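Local coordinates for protein hydratase ChsH1 (Mycobacterium tuberculosis, PDB 4W78) that catalyses, together with its partner ChsH2, the hydration of a steroid enoyl-CoA thioester in the degradation of the cholesterol side chain, at residues Glu7-Ala10 and Gln11-Ala15; Asn33-Val36 and Glu37-Asp41; Met66-Val69 and Trp70-Gly74; Leu91-Ala95 and Gly96-Val100. One frame throughout, in Å; residues are numbered along the deposited sequence.

Overall arrangement
Read from the N terminus, the four contacts follow in series; none nests in or crosses another, and each closes no more than a turn or two of backbone. Contact 1 lies near the end of helix 3-13, contact 2 ends helix 29-39, contact 3 ends the short helix 67-70, and contact 4 turns helix 85-94 into strand 99-109. Contacts 1 and 4 touch where A8 and V9 meet L91, joining two helices at one end of the molecule. Contacts 2 and 3 meet through W35, which packs on M66 and V69 beside the ChsH2 chain. Contacts 1 and 2 are on opposite sides of the chain's centre, their centres about 40 Å apart.

Contact 1 (Glu7-Ala10 and Gln11-Ala15); sequences EAVA and QIKAA
The carboxamide of Q11 is the flat group of this contact, and A10 CB lies over one of its faces, 4.0 Å from Q11 NE2. E7 O is on that same side but much closer to the amide plane, and it accepts a weak hydrogen bond from Q11 NE2 (3.4 Å). Two torsions place the group. The first (chi1 -46°) sets Q11 CG beside its backbone N and anti to the carbonyl carbon, 3.1 Å from E7 O; the second (chi2 -53°) turns the carboxamide back so that NE2 reaches the same oxygen. That oxygen already receives the regular helical bond from Q11 N, so backbone and side chain of one residue share a single acceptor. The carboxylate of E7, in contrast, leads away from this turn.

The same principle of i to i+4 pairing runs on through the next residues. I12 N donates to A8 O, K13 N to V9 O at 2.9 Å, and A14 N to A10 O with a more bent geometry of 136°. I12 lays CG1 3.3 Å from A8 O. V9 and K13 run side by side in the same direction, V9 CG1 meeting K13 CE at 4.1 Å; beyond CG the lysine is extended, and its NZ makes a weak hydrogen bond to G126 O.

Two faces of the helix thus differ in character. Q11, A10 and A14 lie on the exposed side, whereas V9 is buried. A8, V9 and I12 pack against L91, I88 and P87 of helix 85-94, and V9, I12 and K13 also rest on L125 of strand 119-134, with V128 of that strand adding to the cover on V9.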
loop_
_atom_site.group_PDB
_atom_site.type_symbol
_atom_site.label_atom_id
_atom_site.label_comp_id
_atom_site.label_asym_id
_atom_site.label_seq_id
_atom_site.Cartn_x
_atom_site.Cartn_y
_atom_site.Cartn_z
ATOM N N GLU A 7 -34.398 -1.129 -21.543
ATOM C CA GLU A 7 -34.017 -1.991 -22.656
ATOM C C GLU A 7 -32.510 -2.257 -22.682
ATOM O O GLU A 7 -32.077 -3.384 -22.915
ATOM C CB GLU A 7 -34.498 -1.401 -23.991
ATOM C CG GLU A 7 -36.013 -1.308 -24.103
ATOM C CD GLU A 7 -36.478 -0.658 -25.396
ATOM O OE1 GLU A 7 -35.649 -0.494 -26.319
ATOM O OE2 GLU A 7 -37.676 -0.310 -25.489
ATOM N N ALA A 8 -31.706 -1.228 -22.416
ATOM C CA ALA A 8 -30.255 -1.392 -22.409
ATOM C C ALA A 8 -29.807 -2.278 -21.264
ATOM O O ALA A 8 -28.909 -3.103 -21.417
ATOM C CB ALA A 8 -29.560 -0.042 -22.326
ATOM N N VAL A 9 -30.416 -2.075 -20.096
ATOM C CA VAL A 9 -30.119 -2.893 -18.931
ATOM C C VAL A 9 -30.405 -4.366 -19.217
ATOM O O VAL A 9 -29.605 -5.234 -18.847
ATOM C CB VAL A 9 -30.922 -2.416 -17.691
ATOM C CG1 VAL A 9 -30.842 -3.439 -16.563
ATOM C CG2 VAL A 9 -30.397 -1.068 -17.211
ATOM N N ALA A 10 -31.525 -4.632 -19.874
ATOM C CA ALA A 10 -31.920 -5.996 -20.222
ATOM C C ALA A 10 -30.868 -6.652 -21.118
ATOM O O ALA A 10 -30.482 -7.801 -20.912
ATOM C CB ALA A 10 -33.280 -5.997 -20.904
ATOM N N GLN A 11 -30.384 -5.918 -22.110
ATOM C CA GLN A 11 -29.376 -6.495 -22.983
ATOM C C GLN A 11 -28.066 -6.794 -22.249
ATOM O O GLN A 11 -27.416 -7.805 -22.510
ATOM C CB GLN A 11 -29.173 -5.628 -24.228
ATOM C CG GLN A 11 -30.495 -5.183 -24.870
ATOM C CD GLN A 11 -31.476 -6.332 -25.177
ATOM O OE1 GLN A 11 -31.078 -7.399 -25.647
ATOM N NE2 GLN A 11 -32.764 -6.102 -24.913
ATOM N N ILE A 12 -27.700 -5.951 -21.281
ATOM C CA ILE A 12 -26.541 -6.213 -20.457
ATOM C C ILE A 12 -26.741 -7.459 -19.606
ATOM O O ILE A 12 -25.875 -8.320 -19.531
ATOM C CB ILE A 12 -26.210 -4.988 -19.570
ATOM C CG1 ILE A 12 -25.849 -3.798 -20.478
ATOM C CG2 ILE A 12 -25.092 -5.316 -18.596
ATOM C CD1 ILE A 12 -25.842 -2.443 -19.774
ATOM N N LYS A 13 -27.907 -7.569 -18.978
ATOM C CA LYS A 13 -28.189 -8.723 -18.139
ATOM C C LYS A 13 -28.183 -10.031 -18.909
ATOM O O LYS A 13 -27.851 -11.073 -18.359
ATOM C CB LYS A 13 -29.549 -8.554 -17.462
ATOM C CG LYS A 13 -29.503 -7.631 -16.270
ATOM C CD LYS A 13 -30.847 -7.642 -15.575
ATOM C CE LYS A 13 -30.753 -6.885 -14.282
ATOM N NZ LYS A 13 -32.059 -6.843 -13.576
ATOM N N ALA A 14 -28.536 -9.971 -20.186
ATOM C CA ALA A 14 -28.668 -11.183 -20.982
ATOM C C ALA A 14 -27.313 -11.853 -21.205
ATOM O O ALA A 14 -27.258 -13.027 -21.549
ATOM C CB ALA A 14 -29.330 -10.874 -22.314
ATOM N N ALA A 15 -26.227 -11.116 -20.982
ATOM C CA ALA A 15 -24.881 -11.666 -21.131
ATOM C C ALA A 15 -24.503 -12.568 -19.960
ATOM O O ALA A 15 -23.540 -13.339 -20.044
ATOM C CB ALA A 15 -23.845 -10.540 -21.297
#

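Contact 2 (Asn33-Val36 and Glu37-Asp41); sequences NNWV and EAIGD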
loop_
_atom_site.group_PDB
_atom_site.type_symbol
_atom_site.label_atom_id
_atom_site.label_comp_id
_atom_site.label_asym_id
_atom_site.label_seq_id
_atom_site.Cartn_x
_atom_site.Cartn_y
_atom_site.Cartn_z
ATOM N N ASN A 33 -0.470 -9.282 6.427
ATOM C CA ASN A 33 0.320 -8.462 7.348
ATOM C C ASN A 33 0.103 -6.974 7.110
ATOM O O ASN A 33 -0.097 -6.221 8.062
ATOM C CB ASN A 33 1.812 -8.793 7.256
ATOM C CG ASN A 33 2.169 -10.140 7.899
ATOM O OD1 ASN A 33 1.407 -10.679 8.695
ATOM N ND2 ASN A 33 3.346 -10.664 7.580
ATOM N N ASN A 34 0.145 -6.548 5.849
ATOM C CA ASN A 34 -0.029 -5.135 5.546
ATOM C C ASN A 34 -1.394 -4.662 6.029
ATOM O O ASN A 34 -1.533 -3.554 6.556
ATOM C CB ASN A 34 0.107 -4.873 4.042
ATOM C CG ASN A 34 1.545 -5.011 3.535
ATOM O OD1 ASN A 34 2.501 -4.978 4.304
ATOM N ND2 ASN A 34 1.687 -5.141 2.225
ATOM N N TRP A 35 -2.398 -5.508 5.828
ATOM C CA TRP A 35 -3.783 -5.174 6.146
ATOM C C TRP A 35 -4.027 -5.134 7.651
ATOM O O TRP A 35 -4.540 -4.129 8.163
ATOM C CB TRP A 35 -4.707 -6.166 5.433
ATOM C CG TRP A 35 -6.178 -5.850 5.408
ATOM C CD1 TRP A 35 -6.878 -5.284 4.387
ATOM C CD2 TRP A 35 -7.132 -6.154 6.433
ATOM N NE1 TRP A 35 -8.222 -5.203 4.716
ATOM C CE2 TRP A 35 -8.397 -5.730 5.967
ATOM C CE3 TRP A 35 -7.039 -6.762 7.686
ATOM C CZ2 TRP A 35 -9.555 -5.881 6.718
ATOM C CZ3 TRP A 35 -8.206 -6.893 8.453
ATOM C CH2 TRP A 35 -9.437 -6.447 7.964
ATOM N N VAL A 36 -3.648 -6.181 8.380
ATOM C CA VAL A 36 -3.893 -6.141 9.832
ATOM C C VAL A 36 -3.125 -5.011 10.508
ATOM O O VAL A 36 -3.609 -4.419 11.471
ATOM C CB VAL A 36 -3.636 -7.485 10.556
ATOM C CG1 VAL A 36 -4.522 -8.578 9.966
ATOM C CG2 VAL A 36 -2.161 -7.868 10.518
ATOM N N GLU A 37 -1.938 -4.689 10.008
ATOM C CA GLU A 37 -1.162 -3.610 10.595
ATOM C C GLU A 37 -1.844 -2.254 10.388
ATOM O O GLU A 37 -1.880 -1.430 11.310
ATOM C CB GLU A 37 0.263 -3.592 10.035
ATOM C CG GLU A 37 1.087 -4.787 10.521
ATOM C CD GLU A 37 2.440 -4.893 9.840
ATOM O OE1 GLU A 37 2.940 -3.863 9.335
ATOM O OE2 GLU A 37 2.996 -6.015 9.813
ATOM N N ALA A 38 -2.369 -2.013 9.193
ATOM C CA ALA A 38 -3.004 -0.722 8.922
ATOM C C ALA A 38 -4.363 -0.608 9.629
ATOM O O ALA A 38 -4.692 0.452 10.160
ATOM C CB ALA A 38 -3.155 -0.513 7.414
ATOM N N ILE A 39 -5.150 -1.682 9.602
ATOM C CA ILE A 39 -6.474 -1.705 10.245
ATOM C C ILE A 39 -6.321 -1.673 11.763
ATOM O O ILE A 39 -7.207 -1.189 12.478
ATOM C CB ILE A 39 -7.268 -2.974 9.790
ATOM C CG1 ILE A 39 -7.556 -2.925 8.282
ATOM C CG2 ILE A 39 -8.588 -3.149 10.566
ATOM C CD1 ILE A 39 -8.520 -1.811 7.863
ATOM N N GLY A 40 -5.196 -2.189 12.256
ATOM C CA GLY A 40 -4.939 -2.237 13.688
ATOM C C GLY A 40 -5.606 -3.411 14.372
ATOM O O GLY A 40 -5.834 -3.371 15.590
ATOM N N ASP A 41 -5.915 -4.451 13.603
ATOM C CA ASP A 41 -6.590 -5.635 14.129
ATOM C C ASP A 41 -5.568 -6.636 14.640
ATOM O O ASP A 41 -4.839 -7.245 13.849
ATOM C CB ASP A 41 -7.463 -6.282 13.048
ATOM C CG ASP A 41 -8.380 -7.358 13.605
ATOM O OD1 ASP A 41 -8.141 -7.825 14.739
ATOM O OD2 ASP A 41 -9.344 -7.740 12.908
HETATM O O HOH W 1 1.721 -8.201 11.001
HETATM O O HOH W 2 -2.181 -5.603 13.908
#
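I39 N donates to W35 O over 2.9 Å in a nearly straight bond (170°), the donor lying almost on the line of the carbonyl bond. One residue on, V36 O is gripped several times over: G40 N reaches it at 2.8 Å from above the carbonyl plane, D41 N adds a weak bond, and a water donates weakly to it while also bonding weakly to D41 O. Farther back, E37 N and A38 N complete the turn by donating to N33 O and N34 O.

The polar side chains look outward to other partners. A water gives E37 OE2 a hydrogen bond of 2.8 Å and N33 OD1 a weak one, bridging the two along the helix. E37 OE2 also forms a salt bridge to R24 of the second ChsH1 subunit, which in addition binds N34 OD1, and D25 of that subunit accepts from N33 ND2. At the last turn, I39 O accepts from R61 of ChsH2, so the helix lies at an interface with both chains.

Packing is led by W35 and I39. The indole's CG stands anti to the backbone N (chi1 -169°), which carries the ring along the helix until I39 CG1 sits over its six-membered ring, 3.6 Å from the centroid and only 7° off the normal: a CH-pi contact. M66 covers the opposite face. The edge of the same ring has V36 CG1 in its plane.

The whole is a helix C-terminus closed by a glycine of positive phi, G40, in a chain of the hot-dog (MaoC-like) hydratase family.

Contact 3 (Met66-Val69 and Trp70-Gly74); sequences MIQV and WTMMG
W70 lays a face of its indole over the carbonyl oxygen of M66, with W70 CD1 only 3.3 Å from M66 O. Although NE1 is also near that oxygen, its angle is too poor for a hydrogen bond, so the ring meets the carbonyl through its face. W70 N makes only weak bonds, divided between M66 O and I67 O, each 3.5 Å away.

M66 reaches the far end of the same ring. Its SD stands 4.8 Å from the centroid of the six-membered ring, 47° off the normal, an oblique Met-aromatic contact. The bend at chi3 (78°) brings M66 CE to 3.7 Å from W70 CH2.

Beyond W70 the helix gives way. M72 N closes the turn on V69 O at 3.2 Å, from well above the carbonyl plane, and M72 CG lies 3.2 Å from Q68 O. A water links Q68 O (2.8 Å) with T71 OG1, which W148 NE1 also binds.

The chemistry implies a helix end whose weak backbone bonds are supplemented from elsewhere: water serves Q68 O, and R28 of ChsH2 binds V69 O, so part of the turn's polar demand is met across the subunit boundary.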
loop_
_atom_site.group_PDB
_atom_site.type_symbol
_atom_site.label_atom_id
_atom_site.label_comp_id
_atom_site.label_asym_id
_atom_site.label_seq_id
_atom_site.Cartn_x
_atom_site.Cartn_y
_atom_site.Cartn_z
ATOM N N MET A 66 -11.046 -9.190 4.120
ATOM C CA MET A 66 -10.099 -9.027 3.007
ATOM C C MET A 66 -10.563 -9.607 1.671
ATOM O O MET A 66 -9.843 -9.475 0.674
ATOM C CB MET A 66 -8.725 -9.632 3.348
ATOM C CG MET A 66 -7.901 -8.786 4.301
ATOM S SD MET A 66 -6.184 -9.350 4.376
ATOM C CE MET A 66 -5.523 -8.670 2.854
ATOM N N ILE A 67 -11.749 -10.215 1.604
ATOM C CA ILE A 67 -12.136 -10.927 0.375
ATOM C C ILE A 67 -12.048 -10.052 -0.879
ATOM O O ILE A 67 -11.491 -10.475 -1.884
ATOM C CB ILE A 67 -13.507 -11.641 0.475
ATOM C CG1 ILE A 67 -13.744 -12.528 -0.758
ATOM C CG2 ILE A 67 -14.659 -10.641 0.635
ATOM C CD1 ILE A 67 -12.817 -13.725 -0.818
ATOM N N GLN A 68 -12.521 -8.813 -0.790
ATOM C CA GLN A 68 -12.509 -7.932 -1.949
ATOM C C GLN A 68 -11.102 -7.435 -2.273
ATOM O O GLN A 68 -10.816 -7.054 -3.410
ATOM C CB GLN A 68 -13.458 -6.760 -1.690
ATOM C CG GLN A 68 -13.809 -5.919 -2.885
ATOM C CD GLN A 68 -14.957 -4.957 -2.579
ATOM O OE1 GLN A 68 -15.668 -5.117 -1.603
ATOM N NE2 GLN A 68 -15.115 -3.945 -3.411
ATOM N N VAL A 69 -10.209 -7.433 -1.280
ATOM C CA VAL A 69 -8.842 -6.974 -1.505
ATOM C C VAL A 69 -8.114 -7.847 -2.527
ATOM O O VAL A 69 -7.397 -7.342 -3.394
ATOM C CB VAL A 69 -8.052 -6.944 -0.170
ATOM C CG1 VAL A 69 -6.638 -6.474 -0.385
ATOM C CG2 VAL A 69 -8.773 -6.034 0.817
ATOM N N TRP A 70 -8.330 -9.157 -2.445
ATOM C CA TRP A 70 -7.571 -10.064 -3.298
ATOM C C TRP A 70 -7.804 -9.777 -4.763
ATOM O O TRP A 70 -6.875 -9.903 -5.580
ATOM C CB TRP A 70 -7.917 -11.526 -2.981
ATOM C CG TRP A 70 -7.732 -11.843 -1.534
ATOM C CD1 TRP A 70 -8.701 -12.220 -0.655
ATOM C CD2 TRP A 70 -6.515 -11.757 -0.779
ATOM N NE1 TRP A 70 -8.163 -12.387 0.602
ATOM C CE2 TRP A 70 -6.825 -12.116 0.549
ATOM C CE3 TRP A 70 -5.193 -11.423 -1.099
ATOM C CZ2 TRP A 70 -5.868 -12.134 1.557
ATOM C CZ3 TRP A 70 -4.240 -11.439 -0.094
ATOM C CH2 TRP A 70 -4.587 -11.801 1.219
ATOM N N THR A 71 -9.030 -9.365 -5.099
ATOM C CA THR A 71 -9.393 -9.209 -6.505
ATOM C C THR A 71 -9.443 -7.758 -6.991
ATOM O O THR A 71 -9.874 -7.489 -8.108
ATOM C CB THR A 71 -10.724 -9.919 -6.835
ATOM O OG1 THR A 71 -11.693 -9.583 -5.844
ATOM C CG2 THR A 71 -10.546 -11.437 -6.807
ATOM N N MET A 72 -8.969 -6.821 -6.181
ATOM C CA MET A 72 -8.851 -5.442 -6.646
ATOM C C MET A 72 -7.956 -5.357 -7.875
ATOM O O MET A 72 -6.961 -6.078 -7.972
ATOM C CB MET A 72 -8.298 -4.526 -5.541
ATOM C CG MET A 72 -9.226 -4.403 -4.332
ATOM S SD MET A 72 -10.802 -3.572 -4.713
ATOM C CE MET A 72 -10.315 -1.859 -4.635
ATOM N N MET A 73 -8.315 -4.477 -8.808
ATOM C CA MET A 73 -7.598 -4.353 -10.078
ATOM C C MET A 73 -6.207 -3.731 -9.968
ATOM O O MET A 73 -5.347 -3.959 -10.831
ATOM C CB MET A 73 -8.443 -3.560 -11.088
ATOM C CG MET A 73 -9.642 -4.300 -11.668
ATOM S SD MET A 73 -9.244 -5.708 -12.748
ATOM C CE MET A 73 -7.795 -5.115 -13.624
ATOM N N GLY A 74 -5.989 -2.927 -8.932
ATOM C CA GLY A 74 -4.698 -2.297 -8.723
ATOM C C GLY A 74 -4.539 -1.005 -9.497
ATOM O O GLY A 74 -5.462 -0.564 -10.184
HETATM O O HOH W 3 -12.395 -7.008 -5.748
#

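Contact 4 (Leu91-Ala95 and Gly96-Val100); sequences LFDDA and GYIGV
F92 and Y97 set their rings obliquely to each other where helix 85-94 ends. In both, CG stands beside the backbone N and anti to the carbonyl carbon (chi1 of Y97 -58°), and from these positions both rings project from the same side of the turn. Y97 CD2 comes to the edge of the F92 ring, 4.0 Å from F92 CD1, and it also touches A95 CB at 3.8 Å. The Y97 ring in turn has F92 O at its own edge, in plane. W140 meets both aromatics, edge-to-face with Y97, and K166 makes a cation-pi contact with Y97, whose OH is bonded to E138.

This pairing depends on a Schellman motif. G96 takes a positive phi of 99°, and the chain folds back so that Y97 N donates to F92 O (2.8 Å) and G96 N to D93 O (3.0 Å), the latter from above the carbonyl plane. Y97 then centres an inverse gamma turn, and I98 with G99 forms a classic beta bulge facing F165 as strand 99-109 begins.

On the outer side, I98 holds CG1 between its backbone N and carbonyl carbon (chi1 53°), leaving CG2 beside the N and 3.8 Å from D93 O. D93 brings OD1 to 3.5 Å from Y97 O, a close approach of two acceptors.

K164 NZ bonds to both oxygens, in a salt bridge with D93 OD1 and weakly with Y97 O, and probably makes their approach tolerable; it also bonds weakly to G99 O. Its charge probably offsets the D93 carboxylate and the carbonyls beside it, while K166, bonded to A95 O, may also ease the negative end of the helix dipole.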
loop_
_atom_site.group_PDB
_atom_site.type_symbol
_atom_site.label_atom_id
_atom_site.label_comp_id
_atom_site.label_asym_id
_atom_site.label_seq_id
_atom_site.Cartn_x
_atom_site.Cartn_y
_atom_site.Cartn_z
ATOM N N LEU A 91 -23.978 3.870 -19.858
ATOM C CA LEU A 91 -25.395 4.119 -20.080
ATOM C C LEU A 91 -25.869 5.309 -19.248
ATOM O O LEU A 91 -26.450 6.251 -19.785
ATOM C CB LEU A 91 -26.209 2.873 -19.713
ATOM C CG LEU A 91 -27.730 2.932 -19.861
ATOM C CD1 LEU A 91 -28.116 3.066 -21.332
ATOM C CD2 LEU A 91 -28.379 1.701 -19.228
ATOM N N PHE A 92 -25.596 5.270 -17.943
ATOM C CA PHE A 92 -26.081 6.327 -17.043
ATOM C C PHE A 92 -25.342 7.655 -17.161
ATOM O O PHE A 92 -25.956 8.723 -17.042
ATOM C CB PHE A 92 -26.154 5.829 -15.594
ATOM C CG PHE A 92 -27.281 4.869 -15.371
ATOM C CD1 PHE A 92 -28.588 5.329 -15.345
ATOM C CD2 PHE A 92 -27.047 3.508 -15.247
ATOM C CE1 PHE A 92 -29.639 4.449 -15.177
ATOM C CE2 PHE A 92 -28.099 2.622 -15.069
ATOM C CZ PHE A 92 -29.394 3.092 -15.032
ATOM N N ASP A 93 -24.041 7.597 -17.426
ATOM C CA ASP A 93 -23.286 8.815 -17.723
ATOM C C ASP A 93 -23.865 9.528 -18.937
ATOM O O ASP A 93 -24.006 10.758 -18.945
ATOM C CB ASP A 93 -21.814 8.496 -17.982
ATOM C CG ASP A 93 -21.039 8.240 -16.710
ATOM O OD1 ASP A 93 -21.586 8.486 -15.613
ATOM O OD2 ASP A 93 -19.873 7.800 -16.803
ATOM N N ASP A 94 -24.203 8.750 -19.963
ATOM C CA ASP A 94 -24.723 9.305 -21.207
ATOM C C ASP A 94 -26.086 9.956 -21.010
ATOM O O ASP A 94 -26.458 10.887 -21.729
ATOM C CB ASP A 94 -24.812 8.222 -22.285
ATOM C CG ASP A 94 -23.463 7.887 -22.881
ATOM O OD1 ASP A 94 -22.523 8.687 -22.696
ATOM O OD2 ASP A 94 -23.346 6.832 -23.545
ATOM N N ALA A 95 -26.829 9.457 -20.027
ATOM C CA ALA A 95 -28.149 9.989 -19.722
ATOM C C ALA A 95 -28.064 11.135 -18.716
ATOM O O ALA A 95 -29.090 11.643 -18.264
ATOM C CB ALA A 95 -29.054 8.882 -19.199
ATOM N N GLY A 96 -26.843 11.530 -18.363
ATOM C CA GLY A 96 -26.630 12.699 -17.523
ATOM C C GLY A 96 -26.386 12.404 -16.052
ATOM O O GLY A 96 -26.080 13.312 -15.270
ATOM N N TYR A 97 -26.519 11.141 -15.668
ATOM C CA TYR A 97 -26.340 10.762 -14.271
ATOM C C TYR A 97 -24.861 10.523 -13.987
ATOM O O TYR A 97 -24.447 9.401 -13.732
ATOM C CB TYR A 97 -27.165 9.511 -13.945
ATOM C CG TYR A 97 -28.644 9.677 -14.213
ATOM C CD1 TYR A 97 -29.484 10.219 -13.251
ATOM C CD2 TYR A 97 -29.201 9.290 -15.430
ATOM C CE1 TYR A 97 -30.844 10.379 -13.490
ATOM C CE2 TYR A 97 -30.557 9.441 -15.676
ATOM C CZ TYR A 97 -31.373 9.986 -14.699
ATOM O OH TYR A 97 -32.720 10.140 -14.940
ATOM N N ILE A 98 -24.070 11.591 -14.021
ATOM C CA ILE A 98 -22.615 11.470 -13.971
ATOM C C ILE A 98 -22.053 11.280 -12.568
ATOM O O ILE A 98 -20.915 10.843 -12.404
ATOM C CB ILE A 98 -21.929 12.673 -14.652
ATOM C CG1 ILE A 98 -22.451 13.987 -14.063
ATOM C CG2 ILE A 98 -22.173 12.625 -16.147
ATOM C CD1 ILE A 98 -21.921 15.237 -14.740
ATOM N N GLY A 99 -22.859 11.590 -11.558
ATOM C CA GLY A 99 -22.444 11.395 -10.183
ATOM C C GLY A 99 -22.575 9.947 -9.770
ATOM O O GLY A 99 -23.368 9.204 -10.351
ATOM N N VAL A 100 -21.786 9.535 -8.782
ATOM C CA VAL A 100 -21.886 8.177 -8.251
ATOM C C VAL A 100 -21.526 8.137 -6.766
ATOM O O VAL A 100 -20.649 8.873 -6.301
ATOM C CB VAL A 100 -21.032 7.164 -9.064
ATOM C CG1 VAL A 100 -19.543 7.440 -8.900
ATOM C CG2 VAL A 100 -21.360 5.727 -8.657
#